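Aromatic-L-amino-acid decarboxylase (Catharanthus roseus, PDB 6EEW) catalyses the pyridoxal 5'-phosphate-dependent decarboxylation of L-tryptophan to tryptamine and of 5-hydroxy-L-tryptophan to serotonin, working as a homodimer. Local coordinates at residues 171-182 with 251-259; 233-243 with 269-280. All blocks are in the same frame, centred on the assembly; numbering follows the deposited sequence. Where two conformers were deposited one is given.

Contacts 1 and 2 lie on the two sides of one strand, 251-258, in the seven-stranded mixed sheet of the cofactor-binding domain, their centres about 15 Å apart. In chain order come helix 167-186, helix 235-247, strand 251-258 and helix 270-280, so the paired segments alternate. Phe254 and Cys256 point to helix 167-186 in contact 1, whereas Pro252, Leu255 and Ala257 meet the two helices of contact 2; Leu255 CD2 lies 3.7 Å from Leu238 CD2. Helices thus cover the sheet on both sides, as in fold type I pyridoxal phosphate enzymes. Contact 1 reaches the dimer interface, while no other chain of the assembly touches contact 2.

Contact 1: 171-182 with 251-259; sequences ILCTIIAARERA and VPLFLCATL
The phenyl ring of Phe254 carries Ile175 on one face and meets Thr174 and Ala178 at its edge. Ile175 CG1 stands 3.6 Å from the centroid of the Phe254 ring and 14° off its normal, a CH-pi contact over the ring centre. Near the ring plane, Thr174 OG1 comes to 3.3 Å from Phe254 CE2, and Ala178 CB to 4.2 Å from Phe254 CD2; the neighbouring strand adds Trp283, whose ring is inclined to that of Phe254. This is the helix-on-sheet layer of the alpha/beta cofactor domain of a group II decarboxylase: the axes of helix 171-182 and strand 251-258 approach to 8.0 Å and run nearly antiparallel, at 164°. With CG anti to the backbone N (chi1 -173°), the Phe254 ring is carried under Ile175, its edge against Thr174 and Ala178. Replacing Phe254 by an alanine would probably leave Ile175 CG1 without an aromatic face to rest on and open a gap between helix and strand. The guanidinium of Arg179 turns away from the strand, with Ile176 CG1 over one face and Glu180 CD at its edge; Arg179 NH2 bonds Glu180 OE2 at 2.8 Å, a salt bridge using the oxygen's anti lone pair, tilted somewhat out of the guanidinium plane. Across the dimer interface, Lys211 O holds NH2 and Leu212 O holds NH1, both from the second subunit; Ala213 O of its own chain also bonds NH1. Farther toward the helix C terminus, Leu253 CD1 lies 3.3 Å from Ala178 O. At the start of segment 171-182, Ile171 CD1 reaches Cys256 SG at 3.9 Å.

Contact 2: 233-243 with 269-280; sequences ISPQVLRKMVE and PVDSLSEIANEF
Arg239 grips the carboxylate of Glu279 end-on, one nitrogen to each oxygen. The bond from Arg239 NH2 to Glu279 OE1 is short, 2.7 Å, while the bond from Arg239 NH1 to Glu279 OE2 is longer, 3.2 Å, but almost straight. Both oxygens are met on their syn sides and somewhat out of the carboxylate plane, since the two flat groups are turned 43° against each other. Arg239 NH1 also serves Glu243 of its own helix, lying 3.2 Å from Glu243 OE2 and approaching from above that carboxylate. The arginine therefore joins two acids whose oxygens, Glu243 OE2 and Glu279 OE2, are 4.6 Å apart, and its charge probably offsets their mutual repulsion. The reach comes from a bend at chi3 (-63°), which turns the guanidinium out of the line of its aliphatic chain toward the other helix. Beside this network the Phe280 ring is sandwiched: Val242 CG1 sits over one face, offset toward the rim, 3.6 Å from the centroid of the Phe280 ring in a CH-pi contact, CG of the adjacent Glu279 lies over the opposite face, likewise near the rim, and Glu243 OE2 meets the edge in plane. Farther along, Ile276 CD1 packs on Pro235 CB at 3.9 Å, and Ser272 OG touches the same proline ring at CG. The buried core is tight, Leu238 CD2 and Leu273 CD2 being 3.4 Å apart, with Ile233 CG2 also against Leu273 CD2. The helix axes run nearly parallel, 15° apart. This is the geometry of neighbouring connections in successive beta-alpha-beta crossovers: helix 235-247 leads into strand 251-258, and helix 270-280 joins that strand to the adjacent parallel strand 283-287.

Contact 1: 171-182 with 251-259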
loop_
_atom_site.group_PDB
_atom_site.type_symbol
_atom_site.label_atom_id
_atom_site.label_comp_id
_atom_site.label_asym_id
_atom_site.label_seq_id
_atom_site.Cartn_x
_atom_site.Cartn_y
_atom_site.Cartn_z
ATOM N N ILE A 171 3.740 -10.194 -6.107
ATOM C CA ILE A 171 3.430 -11.439 -6.797
ATOM C C ILE A 171 2.245 -11.247 -7.730
ATOM O O ILE A 171 2.236 -11.764 -8.855
ATOM C CB ILE A 171 3.180 -12.575 -5.793
ATOM C CG1 ILE A 171 4.496 -12.924 -5.083
ATOM C CG2 ILE A 171 2.717 -13.815 -6.516
ATOM C CD1 ILE A 171 4.383 -14.088 -4.104
ATOM N N LEU A 172 1.211 -10.531 -7.271
ATOM C CA LEU A 172 0.049 -10.274 -8.114
ATOM C C LEU A 172 0.449 -9.559 -9.400
ATOM O O LEU A 172 -0.003 -9.927 -10.489
ATOM C CB LEU A 172 -0.985 -9.464 -7.329
ATOM C CG LEU A 172 -2.262 -9.025 -8.046
ATOM C CD1 LEU A 172 -3.013 -10.214 -8.621
ATOM C CD2 LEU A 172 -3.161 -8.234 -7.108
ATOM N N CYS A 173 1.321 -8.555 -9.298
ATOM C CA CYS A 173 1.771 -7.837 -10.486
ATOM C C CYS A 173 2.537 -8.759 -11.434
ATOM O O CYS A 173 2.289 -8.760 -12.650
ATOM C CB CYS A 173 2.599 -6.615 -10.068
ATOM S SG CYS A 173 1.528 -5.181 -9.478
ATOM N N THR A 174 3.464 -9.567 -10.904
ATOM C CA THR A 174 4.203 -10.436 -11.823
ATOM C C THR A 174 3.298 -11.488 -12.436
ATOM O O THR A 174 3.462 -11.841 -13.614
ATOM C CB THR A 174 5.416 -11.089 -11.136
ATOM O OG1 THR A 174 4.987 -12.027 -10.137
ATOM C CG2 THR A 174 6.297 -10.031 -10.522
ATOM N N ILE A 175 2.318 -11.975 -11.674
ATOM C CA ILE A 175 1.354 -12.932 -12.213
ATOM C C ILE A 175 0.542 -12.303 -13.340
ATOM O O ILE A 175 0.253 -12.950 -14.355
ATOM C CB ILE A 175 0.418 -13.440 -11.103
ATOM C CG1 ILE A 175 1.203 -14.124 -9.994
ATOM C CG2 ILE A 175 -0.630 -14.379 -11.682
ATOM C CD1 ILE A 175 0.294 -14.712 -8.916
ATOM N N ILE A 176 0.132 -11.045 -13.172
ATOM C CA ILE A 176 -0.652 -10.415 -14.233
ATOM C C ILE A 176 0.219 -10.188 -15.462
ATOM O O ILE A 176 -0.230 -10.365 -16.601
ATOM C CB ILE A 176 -1.287 -9.098 -13.749
ATOM C CG1 ILE A 176 -2.407 -9.373 -12.736
ATOM C CG2 ILE A 176 -1.807 -8.315 -14.949
ATOM C CD1 ILE A 176 -3.012 -8.149 -12.133
ATOM N N ALA A 177 1.476 -9.792 -15.256
ATOM C CA ALA A 177 2.403 -9.641 -16.375
ATOM C C ALA A 177 2.516 -10.938 -17.170
ATOM O O ALA A 177 2.412 -10.944 -18.406
ATOM C CB ALA A 177 3.777 -9.196 -15.860
ATOM N N ALA A 178 2.726 -12.054 -16.476
ATOM C CA ALA A 178 2.811 -13.336 -17.167
ATOM C C ALA A 178 1.506 -13.659 -17.889
ATOM O O ALA A 178 1.510 -14.109 -19.050
ATOM C CB ALA A 178 3.168 -14.442 -16.175
ATOM N N ARG A 179 0.374 -13.463 -17.194
ATOM C CA ARG A 179 -0.940 -13.711 -17.785
ATOM C C ARG A 179 -1.122 -12.923 -19.072
ATOM O O ARG A 179 -1.603 -13.454 -20.075
ATOM C CB ARG A 179 -2.046 -13.354 -16.786
ATOM C CG ARG A 179 -3.484 -13.608 -17.301
ATOM C CD ARG A 179 -4.520 -12.805 -16.480
ATOM N NE ARG A 179 -4.473 -11.383 -16.824
ATOM C CZ ARG A 179 -4.996 -10.408 -16.090
ATOM N NH1 ARG A 179 -5.610 -10.681 -14.944
ATOM N NH2 ARG A 179 -4.878 -9.151 -16.491
ATOM N N GLU A 180 -0.748 -11.649 -19.058
ATOM C CA GLU A 180 -0.977 -10.812 -20.227
ATOM C C GLU A 180 -0.034 -11.189 -21.362
ATOM O O GLU A 180 -0.411 -11.108 -22.531
ATOM C CB GLU A 180 -0.853 -9.333 -19.871
ATOM C CG GLU A 180 -2.083 -8.742 -19.171
ATOM C CD GLU A 180 -3.399 -8.913 -19.946
ATOM O OE1 GLU A 180 -3.410 -8.782 -21.197
ATOM O OE2 GLU A 180 -4.434 -9.192 -19.295
ATOM N N ARG A 181 1.205 -11.582 -21.054
ATOM C CA ARG A 181 2.058 -12.103 -22.124
ATOM C C ARG A 181 1.359 -13.254 -22.835
ATOM O O ARG A 181 1.245 -13.280 -24.076
ATOM C CB ARG A 181 3.403 -12.563 -21.570
ATOM C CG ARG A 181 4.296 -13.141 -22.654
ATOM C CD ARG A 181 5.682 -13.474 -22.165
ATOM N NE ARG A 181 5.688 -14.467 -21.100
ATOM C CZ ARG A 181 6.792 -14.789 -20.433
ATOM N NH1 ARG A 181 7.929 -14.184 -20.737
ATOM N NH2 ARG A 181 6.768 -15.699 -19.467
ATOM N N ALA A 182 0.830 -14.195 -22.049
ATOM C CA ALA A 182 0.092 -15.304 -22.652
ATOM C C ALA A 182 -1.118 -14.809 -23.446
ATOM O O ALA A 182 -1.316 -15.214 -24.592
ATOM C CB ALA A 182 -0.338 -16.306 -21.578
ATOM N N VAL A 251 -1.487 -24.586 -20.578
ATOM C CA VAL A 251 -0.345 -23.710 -20.812
ATOM C C VAL A 251 0.271 -23.347 -19.467
ATOM O O VAL A 251 -0.319 -22.562 -18.705
ATOM C CB VAL A 251 -0.758 -22.472 -21.618
ATOM C CG1 VAL A 251 0.376 -21.489 -21.687
ATOM C CG2 VAL A 251 -1.136 -22.907 -23.025
ATOM N N PRO A 252 1.428 -23.919 -19.124
ATOM C CA PRO A 252 2.120 -23.530 -17.885
ATOM C C PRO A 252 2.578 -22.082 -17.941
ATOM O O PRO A 252 3.313 -21.673 -18.845
ATOM C CB PRO A 252 3.312 -24.496 -17.825
ATOM C CG PRO A 252 2.967 -25.632 -18.763
ATOM C CD PRO A 252 2.137 -24.986 -19.846
ATOM N N LEU A 253 2.213 -21.324 -16.917
ATOM C CA LEU A 253 2.292 -19.874 -16.962
ATOM C C LEU A 253 3.211 -19.299 -15.902
ATOM O O LEU A 253 4.071 -18.460 -16.211
ATOM C CB LEU A 253 0.884 -19.307 -16.768
ATOM C CG LEU A 253 0.693 -17.797 -16.791
ATOM C CD1 LEU A 253 0.728 -17.241 -18.209
ATOM C CD2 LEU A 253 -0.602 -17.451 -16.076
ATOM N N PHE A 254 3.071 -19.742 -14.662
ATOM C CA PHE A 254 3.686 -19.014 -13.567
ATOM C C PHE A 254 4.106 -20.013 -12.517
ATOM O O PHE A 254 3.356 -20.943 -12.195
ATOM C CB PHE A 254 2.726 -18.000 -12.945
ATOM C CG PHE A 254 3.361 -17.099 -11.915
ATOM C CD1 PHE A 254 3.314 -17.404 -10.570
ATOM C CD2 PHE A 254 3.976 -15.927 -12.304
ATOM C CE1 PHE A 254 3.889 -16.552 -9.629
ATOM C CE2 PHE A 254 4.550 -15.062 -11.364
ATOM C CZ PHE A 254 4.504 -15.379 -10.029
ATOM N N LEU A 255 5.303 -19.802 -11.985
ATOM C CA LEU A 255 5.861 -20.629 -10.934
ATOM C C LEU A 255 6.335 -19.674 -9.865
ATOM O O LEU A 255 7.108 -18.750 -10.154
ATOM C CB LEU A 255 7.022 -21.493 -11.439
ATOM C CG LEU A 255 7.831 -22.080 -10.288
ATOM C CD1 LEU A 255 6.952 -23.081 -9.520
ATOM C CD2 LEU A 255 9.152 -22.721 -10.787
ATOM N N CYS A 256 5.838 -19.872 -8.653
ATOM C CA CYS A 256 6.260 -19.103 -7.495
ATOM C C CYS A 256 7.198 -19.994 -6.707
ATOM O O CYS A 256 6.753 -20.928 -6.035
ATOM C CB CYS A 256 5.056 -18.683 -6.659
ATOM S SG CYS A 256 5.467 -17.651 -5.251
ATOM N N ALA A 257 8.494 -19.709 -6.792
ATOM C CA ALA A 257 9.499 -20.416 -6.010
ATOM C C ALA A 257 9.782 -19.621 -4.739
ATOM O O ALA A 257 10.184 -18.451 -4.807
ATOM C CB ALA A 257 10.772 -20.609 -6.828
ATOM N N THR A 258 9.613 -20.269 -3.588
ATOM C CA THR A 258 9.718 -19.621 -2.288
ATOM C C THR A 258 11.066 -19.900 -1.631
ATOM O O THR A 258 11.461 -21.060 -1.453
ATOM C CB THR A 258 8.606 -20.094 -1.367
ATOM O OG1 THR A 258 7.355 -19.968 -2.046
ATOM C CG2 THR A 258 8.596 -19.261 -0.089
ATOM N N LEU A 259 11.759 -18.821 -1.274
ATOM C CA LEU A 259 13.011 -18.850 -0.536
ATOM C C LEU A 259 12.689 -18.459 0.904
ATOM O O LEU A 259 12.713 -17.286 1.268
ATOM C CB LEU A 259 14.020 -17.913 -1.175
ATOM C CG LEU A 259 15.475 -18.213 -0.870
ATOM C CD1 LEU A 259 15.805 -19.626 -1.340
ATOM C CD2 LEU A 259 16.358 -17.194 -1.553
#

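Contact 2: 233-243 with 269-280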
loop_
_atom_site.group_PDB
_atom_site.type_symbol
_atom_site.label_atom_id
_atom_site.label_comp_id
_atom_site.label_asym_id
_atom_site.label_seq_id
_atom_site.Cartn_x
_atom_site.Cartn_y
_atom_site.Cartn_z
ATOM N N ILE A 233 10.555 -27.723 -2.828
ATOM C CA ILE A 233 10.041 -28.297 -4.070
ATOM C C ILE A 233 11.066 -29.243 -4.687
ATOM O O ILE A 233 12.245 -28.902 -4.849
ATOM C CB ILE A 233 9.640 -27.192 -5.056
ATOM C CG1 ILE A 233 8.453 -26.397 -4.503
ATOM C CG2 ILE A 233 9.284 -27.805 -6.413
ATOM C CD1 ILE A 233 7.880 -25.383 -5.475
ATOM N N SER A 234 10.624 -30.433 -5.044
ATOM C CA SER A 234 11.479 -31.332 -5.804
ATOM C C SER A 234 11.366 -31.008 -7.289
ATOM O O SER A 234 10.261 -31.068 -7.844
ATOM C CB SER A 234 11.096 -32.777 -5.563
ATOM O OG SER A 234 11.621 -33.575 -6.602
ATOM N N PRO A 235 12.466 -30.657 -7.965
ATOM C CA PRO A 235 12.365 -30.336 -9.395
ATOM C C PRO A 235 11.704 -31.445 -10.194
ATOM O O PRO A 235 10.871 -31.158 -11.060
ATOM C CB PRO A 235 13.826 -30.116 -9.808
ATOM C CG PRO A 235 14.514 -29.721 -8.550
ATOM C CD PRO A 235 13.838 -30.507 -7.459
ATOM N N GLN A 236 12.050 -32.703 -9.917
ATOM C CA GLN A 236 11.433 -33.825 -10.619
ATOM C C GLN A 236 9.912 -33.774 -10.519
ATOM O O GLN A 236 9.201 -33.968 -11.514
ATOM C CB GLN A 236 11.972 -35.143 -10.057
ATOM C CG GLN A 236 13.483 -35.331 -10.219
ATOM C CD GLN A 236 14.285 -35.051 -8.944
ATOM O OE1 GLN A 236 14.152 -33.992 -8.317
ATOM N NE2 GLN A 236 15.129 -36.008 -8.561
ATOM N N VAL A 237 9.398 -33.519 -9.313
ATOM C CA VAL A 237 7.954 -33.420 -9.103
ATOM C C VAL A 237 7.350 -32.359 -10.017
ATOM O O VAL A 237 6.360 -32.598 -10.730
ATOM C CB VAL A 237 7.656 -33.120 -7.620
ATOM C CG1 VAL A 237 6.173 -32.810 -7.416
ATOM C CG2 VAL A 237 8.068 -34.295 -6.748
ATOM N N LEU A 238 7.943 -31.170 -10.010
ATOM C CA LEU A 238 7.428 -30.081 -10.828
ATOM C C LEU A 238 7.498 -30.412 -12.311
ATOM O O LEU A 238 6.580 -30.080 -13.068
ATOM C CB LEU A 238 8.207 -28.806 -10.528
ATOM C CG LEU A 238 7.954 -27.569 -11.384
ATOM C CD1 LEU A 238 6.504 -27.100 -11.275
ATOM C CD2 LEU A 238 8.924 -26.445 -10.973
ATOM N N ARG A 239 8.592 -31.036 -12.756
ATOM C CA ARG A 239 8.705 -31.366 -14.168
ATOM C C ARG A 239 7.618 -32.335 -14.571
ATOM O O ARG A 239 7.002 -32.192 -15.636
ATOM C CB ARG A 239 10.060 -31.976 -14.485
ATOM C CG ARG A 239 10.067 -32.627 -15.857
ATOM C CD ARG A 239 11.410 -33.210 -16.180
ATOM N NE ARG A 239 12.423 -32.166 -16.253
ATOM C CZ ARG A 239 12.637 -31.414 -17.323
ATOM N NH1 ARG A 239 11.905 -31.594 -18.424
ATOM N NH2 ARG A 239 13.589 -30.491 -17.291
ATOM N N LYS A 240 7.373 -33.339 -13.730
ATOM C CA LYS A 240 6.323 -34.300 -14.033
ATOM C C LYS A 240 4.975 -33.589 -14.153
ATOM O O LYS A 240 4.218 -33.810 -15.112
ATOM C CB LYS A 240 6.289 -35.380 -12.952
ATOM C CG LYS A 240 5.230 -36.434 -13.177
ATOM C CD LYS A 240 5.467 -37.081 -14.535
ATOM C CE LYS A 240 4.428 -38.133 -14.860
ATOM N NZ LYS A 240 4.617 -38.644 -16.245
ATOM N N MET A 241 4.684 -32.690 -13.207
ATOM C CA MET A 241 3.423 -31.949 -13.252
ATOM C C MET A 241 3.319 -31.103 -14.517
ATOM O O MET A 241 2.282 -31.096 -15.192
ATOM C CB MET A 241 3.277 -31.076 -12.004
ATOM C CG MET A 241 3.177 -31.856 -10.692
ATOM S SD MET A 241 3.253 -30.802 -9.225
ATOM C CE MET A 241 1.782 -29.796 -9.446
ATOM N N VAL A 242 4.379 -30.367 -14.845
ATOM C CA VAL A 242 4.348 -29.489 -16.010
ATOM C C VAL A 242 4.133 -30.296 -17.281
ATOM O O VAL A 242 3.349 -29.910 -18.157
ATOM C CB VAL A 242 5.638 -28.652 -16.089
ATOM C CG1 VAL A 242 5.696 -27.887 -17.404
ATOM C CG2 VAL A 242 5.735 -27.689 -14.902
ATOM N N GLU A 243 4.805 -31.438 -17.402
ATOM C CA GLU A 243 4.690 -32.201 -18.639
ATOM C C GLU A 243 3.320 -32.857 -18.760
ATOM O O GLU A 243 2.787 -32.987 -19.873
ATOM C CB GLU A 243 5.829 -33.216 -18.725
ATOM C CG GLU A 243 7.174 -32.519 -18.945
ATOM C CD GLU A 243 8.365 -33.465 -18.966
ATOM O OE1 GLU A 243 8.285 -34.546 -18.338
ATOM O OE2 GLU A 243 9.393 -33.112 -19.592
ATOM N N PRO A 269 14.692 -24.800 -4.641
ATOM C CA PRO A 269 16.000 -24.669 -5.303
ATOM C C PRO A 269 15.878 -23.800 -6.545
ATOM O O PRO A 269 15.353 -24.232 -7.575
ATOM C CB PRO A 269 16.366 -26.125 -5.640
ATOM C CG PRO A 269 15.049 -26.802 -5.837
ATOM C CD PRO A 269 14.071 -26.111 -4.891
ATOM N N VAL A 270 16.368 -22.563 -6.446
ATOM C CA VAL A 270 16.242 -21.624 -7.557
ATOM C C VAL A 270 16.945 -22.149 -8.801
ATOM O O VAL A 270 16.421 -22.043 -9.917
ATOM C CB VAL A 270 16.784 -20.242 -7.148
ATOM C CG1 VAL A 270 16.934 -19.362 -8.368
ATOM C CG2 VAL A 270 15.857 -19.591 -6.128
ATOM N N ASP A 271 18.130 -22.742 -8.632
ATOM C CA ASP A 271 18.970 -23.087 -9.779
ATOM C C ASP A 271 18.306 -24.123 -10.679
ATOM O O ASP A 271 18.300 -23.968 -11.905
ATOM C CB ASP A 271 20.346 -23.572 -9.307
ATOM C CG ASP A 271 20.253 -24.550 -8.157
ATOM O OD1 ASP A 271 19.109 -24.947 -7.825
ATOM O OD2 ASP A 271 21.314 -24.894 -7.573
ATOM N N SER A 272 17.767 -25.206 -10.102
ATOM C CA SER A 272 17.121 -26.233 -10.929
ATOM C C SER A 272 15.727 -25.809 -11.406
ATOM O O SER A 272 15.352 -26.050 -12.573
ATOM C CB SER A 272 17.027 -27.546 -10.155
ATOM O OG SER A 272 16.407 -27.349 -8.899
ATOM N N LEU A 273 14.946 -25.182 -10.513
ATOM C CA LEU A 273 13.586 -24.793 -10.868
ATOM C C LEU A 273 13.580 -23.761 -11.981
ATOM O O LEU A 273 12.718 -23.801 -12.863
ATOM C CB LEU A 273 12.843 -24.256 -9.644
ATOM C CG LEU A 273 12.576 -25.246 -8.515
ATOM C CD1 LEU A 273 11.870 -24.554 -7.364
ATOM C CD2 LEU A 273 11.765 -26.430 -9.020
ATOM N N SER A 274 14.514 -22.816 -11.949
ATOM C CA SER A 274 14.530 -21.796 -12.991
ATOM C C SER A 274 14.894 -22.406 -14.331
ATOM O O SER A 274 14.374 -21.989 -15.371
ATOM C CB SER A 274 15.501 -20.676 -12.623
ATOM O OG SER A 274 16.817 -21.178 -12.485
ATOM N N GLU A 275 15.810 -23.377 -14.327
ATOM C CA GLU A 275 16.096 -24.121 -15.547
ATOM C C GLU A 275 14.820 -24.720 -16.114
ATOM O O GLU A 275 14.591 -24.690 -17.333
ATOM C CB GLU A 275 17.127 -25.214 -15.261
ATOM C CG GLU A 275 17.811 -25.749 -16.504
ATOM C CD GLU A 275 18.665 -24.704 -17.201
ATOM O OE1 GLU A 275 19.798 -24.445 -16.731
ATOM O OE2 GLU A 275 18.198 -24.140 -18.215
ATOM N N ILE A 276 13.962 -25.251 -15.238
ATOM C CA ILE A 276 12.693 -25.801 -15.719
ATOM C C ILE A 276 11.784 -24.679 -16.236
ATOM O O ILE A 276 11.154 -24.799 -17.295
ATOM C CB ILE A 276 12.007 -26.611 -14.609
ATOM C CG1 ILE A 276 12.860 -27.814 -14.232
ATOM C CG2 ILE A 276 10.680 -27.134 -15.105
ATOM C CD1 ILE A 276 12.334 -28.564 -13.041
ATOM N N ALA A 277 11.722 -23.562 -15.518
ATOM C CA ALA A 277 10.873 -22.463 -15.976
ATOM C C ALA A 277 11.287 -22.043 -17.380
ATOM O O ALA A 277 10.448 -21.929 -18.284
ATOM C CB ALA A 277 10.941 -21.290 -15.005
ATOM N N ASN A 278 12.596 -21.847 -17.582
ATOM C CA ASN A 278 13.105 -21.511 -18.906
ATOM C C ASN A 278 12.699 -22.559 -19.927
ATOM O O ASN A 278 12.243 -22.222 -21.025
ATOM C CB ASN A 278 14.627 -21.368 -18.880
ATOM C CG ASN A 278 15.091 -20.113 -18.176
ATOM O OD1 ASN A 278 15.056 -20.021 -16.949
ATOM N ND2 ASN A 278 15.551 -19.139 -18.953
ATOM N N GLU A 279 12.827 -23.838 -19.578
ATOM C CA GLU A 279 12.533 -24.868 -20.571
ATOM C C GLU A 279 11.089 -24.804 -21.040
ATOM O O GLU A 279 10.815 -24.947 -22.237
ATOM C CB GLU A 279 12.832 -26.256 -20.021
ATOM C CG GLU A 279 12.324 -27.379 -20.927
ATOM C CD GLU A 279 12.709 -28.752 -20.400
ATOM O OE1 GLU A 279 13.434 -28.784 -19.377
ATOM O OE2 GLU A 279 12.291 -29.783 -20.995
ATOM N N PHE A 280 10.147 -24.573 -20.131
ATOM C CA PHE A 280 8.746 -24.660 -20.524
ATOM C C PHE A 280 8.087 -23.300 -20.716
ATOM O O PHE A 280 6.862 -23.240 -20.856
ATOM C CB PHE A 280 7.963 -25.485 -19.503
ATOM C CG PHE A 280 8.295 -26.945 -19.523
ATOM C CD1 PHE A 280 7.760 -27.764 -20.491
ATOM C CD2 PHE A 280 9.148 -27.492 -18.585
ATOM C CE1 PHE A 280 8.061 -29.121 -20.526
ATOM C CE2 PHE A 280 9.461 -28.846 -18.612
ATOM C CZ PHE A 280 8.913 -29.662 -19.587
#